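Local coordinates for protein 7,8-dihydro-6-hydroxymethylpterin pyrophosphokinase-dihydropteroate synthase (Plasmodium falciparum, PDB 6JWS) that probably makes the pterin diphosphate from hydroxymethyldihydropterin and ATP, then joins it to 4-aminobenzoate to give dihydropteroate, two successive steps of folate synthesis, at residues L45-N50 with E102-C107. The protein carries 1 engineered substitution. Residues are numbered along the deposited sequence; the frame is centred on the assembly and turned at random.
With CA (calcium ion), chain L.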
loop_
_atom_site.group_PDB
_atom_site.type_symbol
_atom_site.label_atom_id
_atom_site.label_comp_id
_atom_site.label_asym_id
_atom_site.label_seq_id
_atom_site.Cartn_x
_atom_site.Cartn_y
_atom_site.Cartn_z
ATOM N N LEU B 45 39.113 -22.764 17.152
ATOM C CA LEU B 45 38.183 -23.785 17.620
ATOM C C LEU B 45 37.849 -24.829 16.561
ATOM O O LEU B 45 37.524 -25.953 16.910
ATOM C CB LEU B 45 36.902 -23.140 18.164
ATOM C CG LEU B 45 37.071 -22.345 19.456
ATOM C CD1 LEU B 45 35.721 -21.812 19.934
ATOM C CD2 LEU B 45 37.715 -23.225 20.523
ATOM N N GLY B 46 37.862 -24.465 15.278
ATOM C CA GLY B 46 37.463 -25.420 14.254
ATOM C C GLY B 46 36.825 -24.740 13.043
ATOM O O GLY B 46 37.272 -23.684 12.593
ATOM N N LYS B 47 35.763 -25.354 12.518
ATOM C CA LYS B 47 35.118 -24.795 11.348
ATOM C C LYS B 47 33.673 -24.379 11.635
ATOM O O LYS B 47 32.847 -25.218 11.997
ATOM C CB LYS B 47 35.160 -25.804 10.199
ATOM C CG LYS B 47 34.558 -25.233 8.931
ATOM C CD LYS B 47 34.573 -26.118 7.721
ATOM C CE LYS B 47 34.524 -25.203 6.516
ATOM N NZ LYS B 47 33.792 -25.846 5.412
ATOM N N ILE B 48 33.361 -23.102 11.369
ATOM C CA ILE B 48 31.987 -22.621 11.399
ATOM C C ILE B 48 31.205 -23.182 10.213
ATOM O O ILE B 48 31.536 -22.919 9.060
ATOM C CB ILE B 48 31.946 -21.082 11.421
ATOM C CG1 ILE B 48 32.650 -20.538 12.666
ATOM C CG2 ILE B 48 30.501 -20.593 11.323
ATOM C CD1 ILE B 48 32.877 -19.041 12.652
ATOM N N ILE B 49 30.138 -23.933 10.507
ATOM C CA ILE B 49 29.362 -24.600 9.477
ATOM C C ILE B 49 27.897 -24.182 9.561
ATOM O O ILE B 49 27.083 -24.740 8.829
ATOM C CB ILE B 49 29.484 -26.135 9.581
ATOM C CG1 ILE B 49 29.145 -26.633 10.988
ATOM C CG2 ILE B 49 30.838 -26.648 9.103
ATOM C CD1 ILE B 49 29.021 -28.129 11.076
ATOM N N ASN B 50 27.552 -23.250 10.470
ATOM C CA ASN B 50 26.206 -22.700 10.538
ATOM C C ASN B 50 26.218 -21.389 11.329
ATOM O O ASN B 50 27.077 -21.181 12.176
ATOM C CB ASN B 50 25.166 -23.733 11.002
ATOM C CG ASN B 50 23.784 -23.443 10.451
ATOM O OD1 ASN B 50 23.493 -22.321 10.014
ATOM N ND2 ASN B 50 22.917 -24.436 10.470
ATOM N N GLU B 102 38.912 -24.778 2.014
ATOM C CA GLU B 102 38.290 -25.668 1.043
ATOM C C GLU B 102 36.771 -25.694 1.222
ATOM O O GLU B 102 36.272 -25.608 2.347
ATOM C CB GLU B 102 38.774 -27.103 1.251
ATOM C CG GLU B 102 40.110 -27.416 0.601
ATOM C CD GLU B 102 40.432 -28.904 0.492
ATOM O OE1 GLU B 102 39.743 -29.716 1.162
ATOM O OE2 GLU B 102 41.373 -29.256 -0.264
ATOM N N LEU B 103 36.062 -25.899 0.104
ATOM C CA LEU B 103 34.611 -25.984 0.080
ATOM C C LEU B 103 34.184 -27.400 0.438
ATOM O O LEU B 103 34.804 -28.355 -0.009
ATOM C CB LEU B 103 34.086 -25.646 -1.321
ATOM C CG LEU B 103 34.118 -24.179 -1.732
ATOM C CD1 LEU B 103 33.450 -24.015 -3.087
ATOM C CD2 LEU B 103 33.478 -23.278 -0.684
ATOM N N ILE B 104 33.079 -27.502 1.189
ATOM C CA ILE B 104 32.415 -28.757 1.495
ATOM C C ILE B 104 30.957 -28.648 1.045
ATOM O O ILE B 104 30.388 -27.552 1.020
ATOM C CB ILE B 104 32.531 -29.036 3.005
ATOM C CG1 ILE B 104 31.774 -27.990 3.835
ATOM C CG2 ILE B 104 33.999 -29.142 3.425
ATOM C CD1 ILE B 104 31.704 -28.302 5.312
ATOM N N ASP B 105 30.362 -29.784 0.671
ATOM C CA ASP B 105 28.948 -29.811 0.346
ATOM C C ASP B 105 28.178 -30.607 1.399
ATOM O O ASP B 105 26.961 -30.734 1.318
ATOM C CB ASP B 105 28.691 -30.277 -1.091
ATOM C CG ASP B 105 29.185 -31.679 -1.414
ATOM O OD1 ASP B 105 29.714 -32.355 -0.490
ATOM O OD2 ASP B 105 29.055 -32.078 -2.602
ATOM N N LYS B 106 28.887 -31.121 2.405
ATOM C CA LYS B 106 28.242 -31.868 3.468
ATOM C C LYS B 106 29.228 -32.060 4.610
ATOM O O LYS B 106 30.434 -31.911 4.441
ATOM C CB LYS B 106 27.718 -33.218 2.969
ATOM C CG LYS B 106 26.741 -33.912 3.910
ATOM C CD LYS B 106 25.851 -34.966 3.257
ATOM C CE LYS B 106 24.725 -35.404 4.176
ATOM N NZ LYS B 106 23.792 -36.354 3.523
ATOM N N CYS B 107 28.683 -32.396 5.778
ATOM C CA CYS B 107 29.486 -32.643 6.955
ATOM C C CYS B 107 28.790 -33.702 7.804
ATOM O O CYS B 107 27.829 -33.399 8.510
ATOM C CB CYS B 107 29.685 -31.344 7.720
ATOM S SG CYS B 107 30.426 -31.612 9.344
HETATM CA CA CA L . 39.091 -23.000 11.060
HETATM O O HOH W 1 34.416 -23.898 3.262
HETATM O O HOH W 2 38.572 -24.975 10.440
HETATM O O HOH W 3 40.965 -24.243 11.982
#
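Strand 46-57 of the antiparallel HPPK sheet meets the loop before helix 108-114 through Lys47 and Ile49, which face Ile104 and Cys107, and no direct hydrogen bond links the two segments. Lys47 extends from the strand with CG anti to its own N (chi1 -177°) and bends at its last torsion, which brings the ammonium to Ile104 tip to tip. The approach is tight: Lys47 NZ lies 3.2 Å from Ile104 CD1. A water supplies the polar link, accepting from Lys47 NZ at 3.0 Å and donating to Glu102 O at 2.7 Å. Further along, Ile49 CG2 rests 4.2 Å from Ile104 CD1, while Ile49 CD1 reaches Cys107 SG at 4.1 Å. That sulfur also caps helix 108-114, and thus joins the apolar contact to a helix start. A classic beta bulge sits here, where Ile49 and Asn50 both pair with Val169 of strand 163-172. Beside Lys47, Gly46 O binds calcium at 2.5 Å, with Glu42 and Glu99 completing the protein ligands. Ile104 also touches Leu564 of helix 547-564, in the pterin-binding TIM-barrel part. A loop packed on a bulged strand beside a calcium site thus joins the ferredoxin-like sheet of HPPK to its barrel partner.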